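Local coordinates for intracellular protein transport protein USO1 (Saccharomyces cerevisiae S288c, PDB 6LSU), which is required for protein transport from the endoplasmic reticulum to the Golgi, as a membrane tether with a globular head and a coiled-coil tail, at residues S258-N261 with N262-Y266; P281-A284 with H285-E289; A331-S335 with S336-V340; P403-S406 with I407-W411; E565-T568 with T569-A573. One frame throughout, in Å; residues are numbered along the deposited sequence.

Contact 1 (S258-N261 with N262-Y266)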
loop_
_atom_site.group_PDB
_atom_site.type_symbol
_atom_site.label_atom_id
_atom_site.label_comp_id
_atom_site.label_asym_id
_atom_site.label_seq_id
_atom_site.Cartn_x
_atom_site.Cartn_y
_atom_site.Cartn_z
ATOM N N SER A 258 -7.943 -9.613 9.041
ATOM C CA SER A 258 -7.649 -8.341 9.743
ATOM C C SER A 258 -6.961 -8.677 11.074
ATOM O O SER A 258 -6.003 -7.978 11.490
ATOM C CB SER A 258 -8.901 -7.582 9.961
ATOM O OG SER A 258 -8.693 -6.231 9.635
ATOM N N LEU A 259 -7.446 -9.732 11.737
ATOM C CA LEU A 259 -6.850 -10.194 13.007
ATOM C C LEU A 259 -5.463 -10.802 12.720
ATOM O O LEU A 259 -4.481 -10.414 13.403
ATOM C CB LEU A 259 -7.805 -11.170 13.715
ATOM C CG LEU A 259 -7.210 -11.849 14.937
ATOM C CD1 LEU A 259 -6.737 -10.798 15.937
ATOM C CD2 LEU A 259 -8.197 -12.827 15.553
ATOM N N ILE A 260 -5.325 -11.660 11.708
ATOM C CA ILE A 260 -3.968 -12.154 11.330
ATOM C C ILE A 260 -3.054 -10.953 11.107
ATOM O O ILE A 260 -1.874 -11.038 11.490
ATOM C CB ILE A 260 -4.002 -13.070 10.101
ATOM C CG1 ILE A 260 -4.856 -14.302 10.309
ATOM C CG2 ILE A 260 -2.576 -13.475 9.719
ATOM C CD1 ILE A 260 -4.759 -15.295 9.126
ATOM N N ASN A 261 -3.564 -9.890 10.502
ATOM C CA ASN A 261 -2.752 -8.701 10.187
ATOM C C ASN A 261 -2.291 -8.065 11.496
ATOM O O ASN A 261 -1.099 -7.794 11.599
ATOM C CB ASN A 261 -3.523 -7.741 9.264
ATOM C CG ASN A 261 -2.690 -6.556 8.839
ATOM O OD1 ASN A 261 -2.352 -5.711 9.679
ATOM N ND2 ASN A 261 -2.345 -6.516 7.563
ATOM N N ASN A 262 -3.191 -7.818 12.439
ATOM C CA ASN A 262 -2.880 -7.111 13.706
ATOM C C ASN A 262 -1.938 -7.966 14.573
ATOM O O ASN A 262 -1.150 -7.367 15.347
ATOM C CB ASN A 262 -4.145 -6.767 14.493
ATOM C CG ASN A 262 -4.964 -5.643 13.895
ATOM O OD1 ASN A 262 -4.447 -4.752 13.228
ATOM N ND2 ASN A 262 -6.248 -5.652 14.161
ATOM N N ILE A 263 -1.983 -9.309 14.476
ATOM C CA ILE A 263 -1.062 -10.171 15.273
ATOM C C ILE A 263 0.371 -10.111 14.702
ATOM O O ILE A 263 1.307 -10.419 15.509
ATOM C CB ILE A 263 -1.596 -11.616 15.316
ATOM C CG1 ILE A 263 -2.931 -11.726 16.041
ATOM C CG2 ILE A 263 -0.573 -12.576 15.890
ATOM C CD1 ILE A 263 -3.721 -12.944 15.640
ATOM N N LEU A 264 0.559 -9.791 13.392
ATOM C CA LEU A 264 1.893 -9.799 12.692
ATOM C C LEU A 264 2.508 -8.403 12.564
ATOM O O LEU A 264 3.727 -8.285 12.605
ATOM C CB LEU A 264 1.771 -10.416 11.293
ATOM C CG LEU A 264 1.249 -11.851 11.250
ATOM C CD1 LEU A 264 1.282 -12.395 9.857
ATOM C CD2 LEU A 264 2.058 -12.736 12.170
ATOM N N LYS A 265 1.693 -7.365 12.409
ATOM C CA LYS A 265 2.187 -5.982 12.178
ATOM C C LYS A 265 3.219 -5.692 13.257
ATOM O O LYS A 265 2.875 -5.755 14.437
ATOM C CB LYS A 265 1.042 -4.961 12.186
ATOM C CG LYS A 265 1.269 -3.744 11.283
ATOM C CD LYS A 265 0.460 -3.794 9.994
ATOM C CE LYS A 265 0.800 -2.752 8.938
ATOM N NZ LYS A 265 -0.037 -2.940 7.722
ATOM N N TYR A 266 4.461 -5.457 12.860
ATOM C CA TYR A 266 5.561 -4.917 13.708
ATOM C C TYR A 266 6.109 -5.964 14.683
ATOM O O TYR A 266 6.909 -5.614 15.594
ATOM C CB TYR A 266 5.071 -3.704 14.498
ATOM C CG TYR A 266 4.484 -2.616 13.638
ATOM C CD1 TYR A 266 5.099 -2.236 12.449
ATOM C CD2 TYR A 266 3.323 -1.954 14.012
ATOM C CE1 TYR A 266 4.574 -1.225 11.655
ATOM C CE2 TYR A 266 2.787 -0.941 13.231
ATOM C CZ TYR A 266 3.411 -0.579 12.047
ATOM O OH TYR A 266 2.877 0.407 11.270
#
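Asn261 O takes two backbone donors as helix 251-264 runs out: Lys265 N at 2.9 Å, almost straight on to the carbonyl, and Leu264 N at 3.2 Å, which stands well above the carbonyl plane. Just before it the pattern is regular, apart from a weak bond from Leu264 N to Ile260 O: Ile263 N reaches Leu259 O at 2.9 Å and Asn262 N reaches Ser258 O at 3.0 Å.

Apolar contacts follow a one-turn spacing. Leu259 and Ile263 pass at a slant, CD1 against CD1 at 3.7 Å; the leucine brings its branch there because its CG is anti to the backbone N (chi1 172°). Ile260 and Leu264 instead lie alongside each other, with CG2 and CD1 4.0 Å apart. Ile263 also packs on Phe234 of helix 233-244, and an alanine here would probably open a gap between Leu259 CD1 and that phenylalanine.

Polar side chains mark the helix end. Lys265 CD passes 3.4 Å from Asn261 OD1, a methylene-to-oxygen contact, while the side-chain ND2 of Asn262 is held by Asn114 O.

Leu259 and Ile263 meet helix 233-244, and Ile260 and Leu264 meet helix 301-317, as expected of a buried helix in the stacked armadillo array of the globular head.

Contact 2 (P281-A284 with H285-E289)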
loop_
_atom_site.group_PDB
_atom_site.type_symbol
_atom_site.label_atom_id
_atom_site.label_comp_id
_atom_site.label_asym_id
_atom_site.label_seq_id
_atom_site.Cartn_x
_atom_site.Cartn_y
_atom_site.Cartn_z
ATOM N N PRO A 281 1.502 -22.349 2.954
ATOM C CA PRO A 281 0.706 -23.138 2.011
ATOM C C PRO A 281 -0.779 -22.755 2.074
ATOM O O PRO A 281 -1.445 -22.780 1.073
ATOM C CB PRO A 281 0.873 -24.576 2.485
ATOM C CG PRO A 281 2.096 -24.551 3.352
ATOM C CD PRO A 281 2.172 -23.173 3.966
ATOM N N LYS A 282 -1.246 -22.409 3.271
ATOM C CA LYS A 282 -2.651 -21.999 3.540
ATOM C C LYS A 282 -2.933 -20.636 2.887
ATOM O O LYS A 282 -3.958 -20.514 2.224
ATOM C CB LYS A 282 -2.899 -21.967 5.051
ATOM C CG LYS A 282 -3.110 -23.343 5.658
ATOM C CD LYS A 282 -2.509 -23.505 7.029
ATOM C CE LYS A 282 -3.073 -24.704 7.745
ATOM N NZ LYS A 282 -2.915 -24.519 9.206
ATOM N N LEU A 283 -2.044 -19.663 3.091
ATOM C CA LEU A 283 -2.150 -18.281 2.546
ATOM C C LEU A 283 -2.066 -18.339 1.010
ATOM O O LEU A 283 -2.913 -17.727 0.336
ATOM C CB LEU A 283 -1.009 -17.462 3.146
ATOM C CG LEU A 283 -1.070 -15.970 2.867
ATOM C CD1 LEU A 283 -2.390 -15.415 3.334
ATOM C CD2 LEU A 283 0.068 -15.258 3.572
ATOM N N ALA A 284 -1.119 -19.104 0.484
ATOM C CA ALA A 284 -0.962 -19.419 -0.947
ATOM C C ALA A 284 -2.261 -19.980 -1.481
ATOM O O ALA A 284 -2.659 -19.623 -2.591
ATOM C CB ALA A 284 0.111 -20.445 -1.157
ATOM N N HIS A 285 -2.861 -20.907 -0.754
ATOM C CA HIS A 285 -4.060 -21.626 -1.265
ATOM C C HIS A 285 -5.217 -20.608 -1.436
ATOM O O HIS A 285 -6.011 -20.711 -2.441
ATOM C CB HIS A 285 -4.417 -22.784 -0.333
ATOM C CG HIS A 285 -5.751 -23.333 -0.678
ATOM N ND1 HIS A 285 -5.915 -24.148 -1.790
ATOM C CD2 HIS A 285 -6.980 -23.148 -0.125
ATOM C CE1 HIS A 285 -7.194 -24.457 -1.903
ATOM N NE2 HIS A 285 -7.872 -23.869 -0.889
ATOM N N LEU A 286 -5.333 -19.707 -0.439
ATOM C CA LEU A 286 -6.344 -18.614 -0.372
ATOM C C LEU A 286 -6.081 -17.551 -1.457
ATOM O O LEU A 286 -7.021 -17.192 -2.122
ATOM C CB LEU A 286 -6.251 -17.982 1.021
ATOM C CG LEU A 286 -7.148 -16.774 1.255
ATOM C CD1 LEU A 286 -8.599 -17.237 1.238
ATOM C CD2 LEU A 286 -6.808 -16.076 2.553
ATOM N N LEU A 287 -4.822 -17.118 -1.636
ATOM C CA LEU A 287 -4.414 -16.185 -2.694
ATOM C C LEU A 287 -4.676 -16.812 -4.071
ATOM O O LEU A 287 -4.979 -16.096 -5.034
ATOM C CB LEU A 287 -2.942 -15.838 -2.515
ATOM C CG LEU A 287 -2.626 -14.857 -1.390
ATOM C CD1 LEU A 287 -1.118 -14.649 -1.248
ATOM C CD2 LEU A 287 -3.303 -13.535 -1.693
ATOM N N SER A 288 -4.625 -18.119 -4.177
ATOM C CA SER A 288 -4.662 -18.786 -5.502
ATOM C C SER A 288 -6.121 -19.037 -5.903
ATOM O O SER A 288 -6.368 -19.297 -7.091
ATOM C CB SER A 288 -3.837 -20.052 -5.540
ATOM O OG SER A 288 -4.643 -21.178 -5.231
ATOM N N GLU A 289 -7.072 -18.794 -5.008
ATOM C CA GLU A 289 -8.502 -18.994 -5.306
ATOM C C GLU A 289 -8.972 -18.348 -6.609
ATOM O O GLU A 289 -9.702 -18.963 -7.380
ATOM C CB GLU A 289 -9.348 -18.526 -4.141
ATOM C CG GLU A 289 -9.857 -19.695 -3.336
ATOM C CD GLU A 289 -10.235 -19.318 -1.914
ATOM O OE1 GLU A 289 -9.794 -20.071 -0.937
ATOM O OE2 GLU A 289 -10.972 -18.298 -1.802
#
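The imidazole of His285 has the carbonyl oxygen of Lys282 beside it at an oblique inclination, and its CB lies 3.4 Å from that same Lys282 O. The ring is carried outward because CG sits anti to the backbone N (chi1 169°), and on this exposed flank it comes against Glu242 of helix 233-244. The peptide groups are the other flat units. His285 N bonds to Pro281 O at 3.0 Å, and Leu286 N to Lys282 O at 3.1 Å. Leu287 N meets Leu283 O at 2.8 Å in the straightest bond of the set, with an N-H...O angle of 167°. The next bond, from Ser288 N to Ala284 O, is weak, as the regular helical pattern fades.

Side chains on the inner flank are aliphatic. Leu287 holds CG beside its own backbone N (chi1 -76°), which lays that carbon 3.4 Å from Leu283 O and brings CD1 within 4.3 Å of Leu283 CG. The pair leans on helix 301-317, Leu283 on Ile313 and Val314, Leu287 on Ile307 and Ala310.

Chemically this short helix of ARM repeat 5 is two-sided: its leucines are buried while its lysine and imidazole groups lie toward the outside. Just beyond the helix, Glu289 accepts from Leu247 N through OE2, but its OE1 lies close to OE1 of Glu242, a proximity of like charges that would be expected to raise the proton affinity of one carboxylate.

Contact 3 (A331-S335 with S336-V340)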
loop_
_atom_site.group_PDB
_atom_site.type_symbol
_atom_site.label_atom_id
_atom_site.label_comp_id
_atom_site.label_asym_id
_atom_site.label_seq_id
_atom_site.Cartn_x
_atom_site.Cartn_y
_atom_site.Cartn_z
ATOM N N ALA A 331 12.164 -17.684 2.940
ATOM C CA ALA A 331 11.011 -18.511 3.354
ATOM C C ALA A 331 9.899 -18.425 2.292
ATOM O O ALA A 331 9.415 -19.485 1.833
ATOM C CB ALA A 331 10.534 -18.108 4.730
ATOM N N LEU A 332 9.489 -17.218 1.893
ATOM C CA LEU A 332 8.348 -17.066 0.928
ATOM C C LEU A 332 8.707 -17.663 -0.439
ATOM O O LEU A 332 7.766 -18.085 -1.173
ATOM C CB LEU A 332 7.977 -15.592 0.801
ATOM C CG LEU A 332 7.274 -14.999 2.005
ATOM C CD1 LEU A 332 7.427 -13.490 2.005
ATOM C CD2 LEU A 332 5.824 -15.411 2.046
ATOM N N LEU A 333 10.004 -17.674 -0.782
ATOM C CA LEU A 333 10.483 -18.166 -2.090
ATOM C C LEU A 333 10.417 -19.694 -2.101
ATOM O O LEU A 333 10.116 -20.256 -3.182
ATOM C CB LEU A 333 11.898 -17.657 -2.350
ATOM C CG LEU A 333 11.984 -16.462 -3.285
ATOM C CD1 LEU A 333 13.435 -16.243 -3.647
ATOM C CD2 LEU A 333 11.168 -16.668 -4.552
ATOM N N ASP A 334 10.585 -20.307 -0.927
ATOM C CA ASP A 334 10.527 -21.774 -0.716
ATOM C C ASP A 334 9.071 -22.254 -0.628
ATOM O O ASP A 334 8.853 -23.356 -0.082
ATOM C CB ASP A 334 11.275 -22.185 0.558
ATOM C CG ASP A 334 11.595 -23.673 0.612
ATOM O OD1 ASP A 334 11.412 -24.350 -0.442
ATOM O OD2 ASP A 334 12.041 -24.136 1.686
ATOM N N SER A 335 8.110 -21.487 -1.133
ATOM C CA SER A 335 6.691 -21.914 -1.266
ATOM C C SER A 335 6.181 -21.516 -2.651
ATOM O O SER A 335 7.021 -21.169 -3.489
ATOM C CB SER A 335 5.839 -21.340 -0.147
ATOM O OG SER A 335 5.628 -19.945 -0.302
ATOM N N SER A 336 4.868 -21.567 -2.880
ATOM C CA SER A 336 4.259 -21.117 -4.159
ATOM C C SER A 336 3.897 -19.616 -4.130
ATOM O O SER A 336 3.371 -19.125 -5.132
ATOM C CB SER A 336 3.090 -22.004 -4.546
ATOM O OG SER A 336 2.232 -22.276 -3.440
ATOM N N VAL A 337 4.224 -18.870 -3.073
ATOM C CA VAL A 337 3.578 -17.543 -2.836
ATOM C C VAL A 337 3.968 -16.574 -3.956
ATOM O O VAL A 337 3.051 -15.974 -4.531
ATOM C CB VAL A 337 3.842 -16.968 -1.434
ATOM C CG1 VAL A 337 3.066 -15.678 -1.236
ATOM C CG2 VAL A 337 3.439 -17.939 -0.354
ATOM N N LEU A 338 5.249 -16.475 -4.298
ATOM C CA LEU A 338 5.760 -15.565 -5.357
ATOM C C LEU A 338 5.050 -15.834 -6.668
ATOM O O LEU A 338 4.640 -14.866 -7.358
ATOM C CB LEU A 338 7.255 -15.753 -5.591
ATOM C CG LEU A 338 7.841 -14.778 -6.627
ATOM C CD1 LEU A 338 7.589 -13.327 -6.221
ATOM C CD2 LEU A 338 9.340 -15.020 -6.835
ATOM N N MET A 339 4.977 -17.084 -7.045
ATOM C CA MET A 339 4.372 -17.497 -8.316
ATOM C C MET A 339 2.890 -17.165 -8.212
ATOM O O MET A 339 2.285 -16.757 -9.183
ATOM C CB MET A 339 4.573 -19.000 -8.556
ATOM C CG MET A 339 4.144 -19.407 -9.934
ATOM S SD MET A 339 5.282 -18.653 -11.127
ATOM C CE MET A 339 4.091 -18.266 -12.422
ATOM N N VAL A 340 2.285 -17.405 -7.073
ATOM C CA VAL A 340 0.821 -17.126 -6.939
ATOM C C VAL A 340 0.569 -15.605 -7.024
ATOM O O VAL A 340 -0.411 -15.223 -7.714
ATOM C CB VAL A 340 0.237 -17.743 -5.664
ATOM C CG1 VAL A 340 -1.235 -17.362 -5.521
ATOM C CG2 VAL A 340 0.374 -19.255 -5.719
#
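Ser335 OG receives the backbone N-H of Val337 at 3.3 Å, with an N-H...O angle of 153°, and thereby caps the start of helix 337-346. Its rotamer explains the dual role: chi1 of 72° sets OG between the backbone N and the carbonyl carbon, from where the hydroxyl also donates backward to Leu332 O at 3.0 Å, approaching from above that carbonyl's plane. One oxygen thus joins the end of helix 325-333 to the beginning of the next. With the hydroxyl gone, as in an alanine here, Val337 N is likely to lose its capping acceptor and Leu332 O its hydroxyl donor.

Apolar side chains close the corner on both flanks. Leu338, with CG anti to the backbone N (chi1 -177°), lies side by side with Leu333 and points the same way, their CD2 methyls in contact. Leu332 CD2 approaches Val337 CG2 at 4.2 Å, and both of these residues continue onto Val314 of helix 301-317; Leu333 turns instead to His371 and Ala372 of helix 370-376.

At this corner between two helices of ARM repeat 6, the chemistry implies a division of labour: a single hydroxyl serves polar backbone atoms at both helix ends, while Leu332, Leu333 and Val337 link the corner to neighbouring helices and Leu338 reaches Ile379 in a loop.

Contact 4 (P403-S406 with I407-W411)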
loop_
_atom_site.group_PDB
_atom_site.type_symbol
_atom_site.label_atom_id
_atom_site.label_comp_id
_atom_site.label_asym_id
_atom_site.label_seq_id
_atom_site.Cartn_x
_atom_site.Cartn_y
_atom_site.Cartn_z
ATOM N N PRO A 403 8.569 -14.556 -20.487
ATOM C CA PRO A 403 9.278 -14.149 -19.284
ATOM C C PRO A 403 8.574 -12.980 -18.593
ATOM O O PRO A 403 8.169 -12.050 -19.245
ATOM C CB PRO A 403 10.655 -13.726 -19.754
ATOM C CG PRO A 403 10.787 -14.324 -21.100
ATOM C CD PRO A 403 9.388 -14.395 -21.682
ATOM N N VAL A 404 8.421 -13.107 -17.267
ATOM C CA VAL A 404 7.782 -12.080 -16.385
ATOM C C VAL A 404 8.486 -10.732 -16.615
ATOM O O VAL A 404 7.839 -9.729 -16.831
ATOM C CB VAL A 404 7.775 -12.605 -14.947
ATOM C CG1 VAL A 404 8.214 -11.603 -13.889
ATOM C CG2 VAL A 404 6.401 -13.151 -14.634
ATOM N N VAL A 405 9.785 -10.699 -16.762
ATOM C CA VAL A 405 10.466 -9.375 -16.875
ATOM C C VAL A 405 9.989 -8.668 -18.157
ATOM O O VAL A 405 9.733 -7.471 -18.106
ATOM C CB VAL A 405 11.984 -9.514 -16.799
ATOM C CG1 VAL A 405 12.672 -8.199 -17.086
ATOM C CG2 VAL A 405 12.371 -10.042 -15.444
ATOM N N SER A 406 9.916 -9.388 -19.277
ATOM C CA SER A 406 9.329 -8.894 -20.553
ATOM C C SER A 406 7.917 -8.310 -20.329
ATOM O O SER A 406 7.708 -7.132 -20.717
ATOM C CB SER A 406 9.337 -10.014 -21.592
ATOM O OG SER A 406 10.686 -10.291 -21.949
ATOM N N ILE A 407 6.992 -9.031 -19.686
ATOM C CA ILE A 407 5.610 -8.504 -19.422
ATOM C C ILE A 407 5.687 -7.199 -18.624
ATOM O O ILE A 407 4.938 -6.334 -18.850
ATOM C CB ILE A 407 4.715 -9.515 -18.707
ATOM C CG1 ILE A 407 4.683 -10.849 -19.446
ATOM C CG2 ILE A 407 3.291 -8.961 -18.544
ATOM C CD1 ILE A 407 3.714 -11.777 -18.857
ATOM N N LEU A 408 6.562 -7.098 -17.647
ATOM C CA LEU A 408 6.656 -5.881 -16.831
ATOM C C LEU A 408 6.986 -4.701 -17.755
ATOM O O LEU A 408 6.320 -3.702 -17.697
ATOM C CB LEU A 408 7.711 -6.069 -15.738
ATOM C CG LEU A 408 7.288 -7.014 -14.624
ATOM C CD1 LEU A 408 8.401 -7.139 -13.604
ATOM C CD2 LEU A 408 6.034 -6.544 -13.897
ATOM N N ILE A 409 8.005 -4.868 -18.571
ATOM C CA ILE A 409 8.538 -3.798 -19.455
ATOM C C ILE A 409 7.461 -3.444 -20.458
ATOM O O ILE A 409 7.214 -2.278 -20.685
ATOM C CB ILE A 409 9.833 -4.263 -20.118
ATOM C CG1 ILE A 409 10.927 -4.384 -19.044
ATOM C CG2 ILE A 409 10.205 -3.268 -21.204
ATOM C CD1 ILE A 409 12.238 -4.974 -19.537
ATOM N N ASN A 410 6.761 -4.457 -20.933
ATOM C CA ASN A 410 5.701 -4.228 -21.910
ATOM C C ASN A 410 4.585 -3.433 -21.235
ATOM O O ASN A 410 4.073 -2.486 -21.843
ATOM C CB ASN A 410 5.252 -5.575 -22.445
ATOM C CG ASN A 410 4.085 -5.358 -23.355
ATOM O OD1 ASN A 410 2.950 -5.361 -22.893
ATOM N ND2 ASN A 410 4.424 -5.041 -24.583
ATOM N N TRP A 411 4.177 -3.826 -20.047
ATOM C CA TRP A 411 3.013 -3.209 -19.371
ATOM C C TRP A 411 3.386 -1.793 -19.004
ATOM O O TRP A 411 2.590 -0.873 -19.338
ATOM C CB TRP A 411 2.587 -3.991 -18.132
ATOM C CG TRP A 411 1.690 -5.127 -18.470
ATOM C CD1 TRP A 411 1.560 -5.744 -19.669
ATOM C CD2 TRP A 411 0.820 -5.817 -17.568
ATOM N NE1 TRP A 411 0.662 -6.775 -19.582
ATOM C CE2 TRP A 411 0.168 -6.812 -18.311
ATOM C CE3 TRP A 411 0.509 -5.659 -16.223
ATOM C CZ2 TRP A 411 -0.736 -7.683 -17.738
ATOM C CZ3 TRP A 411 -0.412 -6.504 -15.663
ATOM C CH2 TRP A 411 -1.023 -7.503 -16.410
#
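Four successive i to i+4 backbone bonds wind the opening of helix 404-414, from the long one of Ile407 N to Pro403 O (3.3 Å) to the short one of Asn410 N to Ser406 O (2.8 Å), with Leu408 N on Val404 O and Ile409 N on Val405 O between them. The motif is a strand running directly into an alpha helix: Pro403 ends strand 399-403 of a two-stranded antiparallel sheet and occupies the N-cap position, within ARM repeat 7 of the head. Its carbonyl receives Ile407 N in the carbonyl plane.

Side chains then sort by direction. Val405 and Ile409 lie askew to one another, CG1 to CD1 at 4.1 Å; the valine methyl is placed for this by standing anti to the backbone N (chi1 173°), while CG1 of the isoleucine lies beside its own N and carries CD1 back along the helix. Val404 CG1 and Leu408 CD1 make a looser pair at 4.5 Å. Val404 and Leu408 share Phe376 of helix 370-376 and Phe346 of helix 337-346 as neighbours, and Ile407 leans on Val381 and Tyr383 of strand 380-384. The end of Asn410 leads away from Pro403-Ser406, its ND2 bonded to Lys496 O and its OD1 lying at the edge of the Trp411 indole, in the ring plane. That indole, which meets Phe346 edge-to-face, carries the methyl CG2 of Ile407 3.6 Å above one face, displaced toward the rim.

Contact 5 (E565-T568 with T569-A573)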
loop_
_atom_site.group_PDB
_atom_site.type_symbol
_atom_site.label_atom_id
_atom_site.label_comp_id
_atom_site.label_asym_id
_atom_site.label_seq_id
_atom_site.Cartn_x
_atom_site.Cartn_y
_atom_site.Cartn_z
ATOM N N GLU A 565 18.984 14.968 -31.037
ATOM C CA GLU A 565 18.050 15.135 -32.176
ATOM C C GLU A 565 16.617 14.938 -31.678
ATOM O O GLU A 565 15.784 15.836 -31.926
ATOM C CB GLU A 565 18.382 14.157 -33.309
ATOM C CG GLU A 565 18.733 14.833 -34.631
ATOM C CD GLU A 565 19.998 14.292 -35.283
ATOM O OE1 GLU A 565 21.085 14.440 -34.661
ATOM O OE2 GLU A 565 19.889 13.690 -36.384
ATOM N N LEU A 566 16.336 13.840 -30.960
ATOM C CA LEU A 566 14.978 13.554 -30.409
ATOM C C LEU A 566 14.538 14.704 -29.498
ATOM O O LEU A 566 13.401 15.181 -29.659
ATOM C CB LEU A 566 14.996 12.208 -29.674
ATOM C CG LEU A 566 14.996 11.003 -30.605
ATOM C CD1 LEU A 566 15.421 9.728 -29.877
ATOM C CD2 LEU A 566 13.643 10.858 -31.299
ATOM N N LEU A 567 15.415 15.155 -28.605
ATOM C CA LEU A 567 15.152 16.287 -27.679
ATOM C C LEU A 567 14.684 17.499 -28.489
ATOM O O LEU A 567 13.482 17.870 -28.343
ATOM C CB LEU A 567 16.420 16.605 -26.883
ATOM C CG LEU A 567 16.235 17.515 -25.685
ATOM C CD1 LEU A 567 17.568 17.911 -25.084
ATOM C CD2 LEU A 567 15.453 18.741 -26.072
ATOM N N THR A 568 15.578 18.069 -29.312
ATOM C CA THR A 568 15.356 19.350 -30.044
ATOM C C THR A 568 14.053 19.218 -30.817
ATOM O O THR A 568 13.194 20.064 -30.577
ATOM C CB THR A 568 16.504 19.700 -30.996
ATOM O OG1 THR A 568 16.792 18.621 -31.893
ATOM C CG2 THR A 568 17.763 20.050 -30.244
ATOM N N THR A 569 13.859 18.121 -31.571
ATOM C CA THR A 569 12.553 17.794 -32.203
ATOM C C THR A 569 11.376 17.841 -31.212
ATOM O O THR A 569 10.228 17.854 -31.690
ATOM C CB THR A 569 12.550 16.396 -32.816
ATOM O OG1 THR A 569 13.644 16.181 -33.712
ATOM C CG2 THR A 569 11.277 16.079 -33.556
ATOM N N SER A 570 11.623 17.741 -29.897
ATOM C CA SER A 570 10.571 17.527 -28.862
ATOM C C SER A 570 10.187 18.876 -28.248
ATOM O O SER A 570 9.214 18.939 -27.502
ATOM C CB SER A 570 11.006 16.529 -27.789
ATOM O OG SER A 570 11.790 17.125 -26.737
ATOM N N LEU A 571 10.950 19.923 -28.534
ATOM C CA LEU A 571 10.775 21.236 -27.870
ATOM C C LEU A 571 9.425 21.831 -28.293
ATOM O O LEU A 571 8.870 22.630 -27.525
ATOM C CB LEU A 571 11.966 22.115 -28.238
ATOM C CG LEU A 571 13.300 21.687 -27.628
ATOM C CD1 LEU A 571 14.457 22.489 -28.211
ATOM C CD2 LEU A 571 13.290 21.823 -26.118
ATOM N N THR A 572 8.855 21.330 -29.389
ATOM C CA THR A 572 7.577 21.788 -29.991
ATOM C C THR A 572 6.443 20.778 -29.715
ATOM O O THR A 572 5.463 20.808 -30.452
ATOM C CB THR A 572 7.803 22.033 -31.496
ATOM O OG1 THR A 572 7.473 20.874 -32.252
ATOM C CG2 THR A 572 9.235 22.364 -31.855
ATOM N N ALA A 573 6.541 19.911 -28.696
ATOM C CA ALA A 573 5.603 18.772 -28.473
ATOM C C ALA A 573 4.401 19.180 -27.602
ATOM O O ALA A 573 4.564 20.011 -26.648
ATOM C CB ALA A 573 6.326 17.597 -27.862
#
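Thr569 turns back on Glu565 with both its polar groups: the backbone N reaches Glu565 O at 3.0 Å with an N-H...O angle of 164°, and OG1 donates to the same oxygen at 2.8 Å, from above the carbonyl plane. A chi1 of -53° holds OG1 beside the backbone N, within reach of that shared acceptor. Thr568 adds a third donor. Its OG1 sits between the backbone N and the carbonyl carbon (chi1 53°) and reaches Glu565 O at 3.0 Å, so three donors grip one carbonyl oxygen in the last turn of helix 559-568.

What follows is a helix end unwinding through two type I beta turns in ARM repeat 9. The first runs from Thr568 to Leu571 and is closed by Leu571 N on Thr568 O at 3.0 Å, the donor standing above the carbonyl plane; the second, from Ser570 to Ala573, leads on toward helix 577-590.

Leu567 supplies the apolar part. Its CD2 touches CD2 of Leu571 at 3.8 Å, and both side chains continue into helix 622-637, Leu567 on Leu631 and Leu571 on Ile624 and Val628. The position of Leu567 O is doubtful, and with it the very short approaches of Ser570 to that oxygen.

How the contacts relate
All five contacts are local, between residues two to five apart, yet their setting decides their chemistry. Contact 1 is the buried one, its centre about 15 Å from the centre of the chain, with nearly all its touching residues enclosed; contacts 2 to 5 are partly buried, and contact 5 lies farthest out, its centre about 37 Å from that of the chain. Contacts 1, 2 and 4 each stay on a single helix or its end and depend on regular backbone bonds, whereas contacts 3 and 5 lie where a helix breaks, and there hydroxyls take over. Contacts 2 and 3 touch directly, Ala284 CB meeting Ser336 OG at 3.6 Å, and contacts 1, 2 and 3 all rest on helix 301-317. Contact 4 alone begins from a strand.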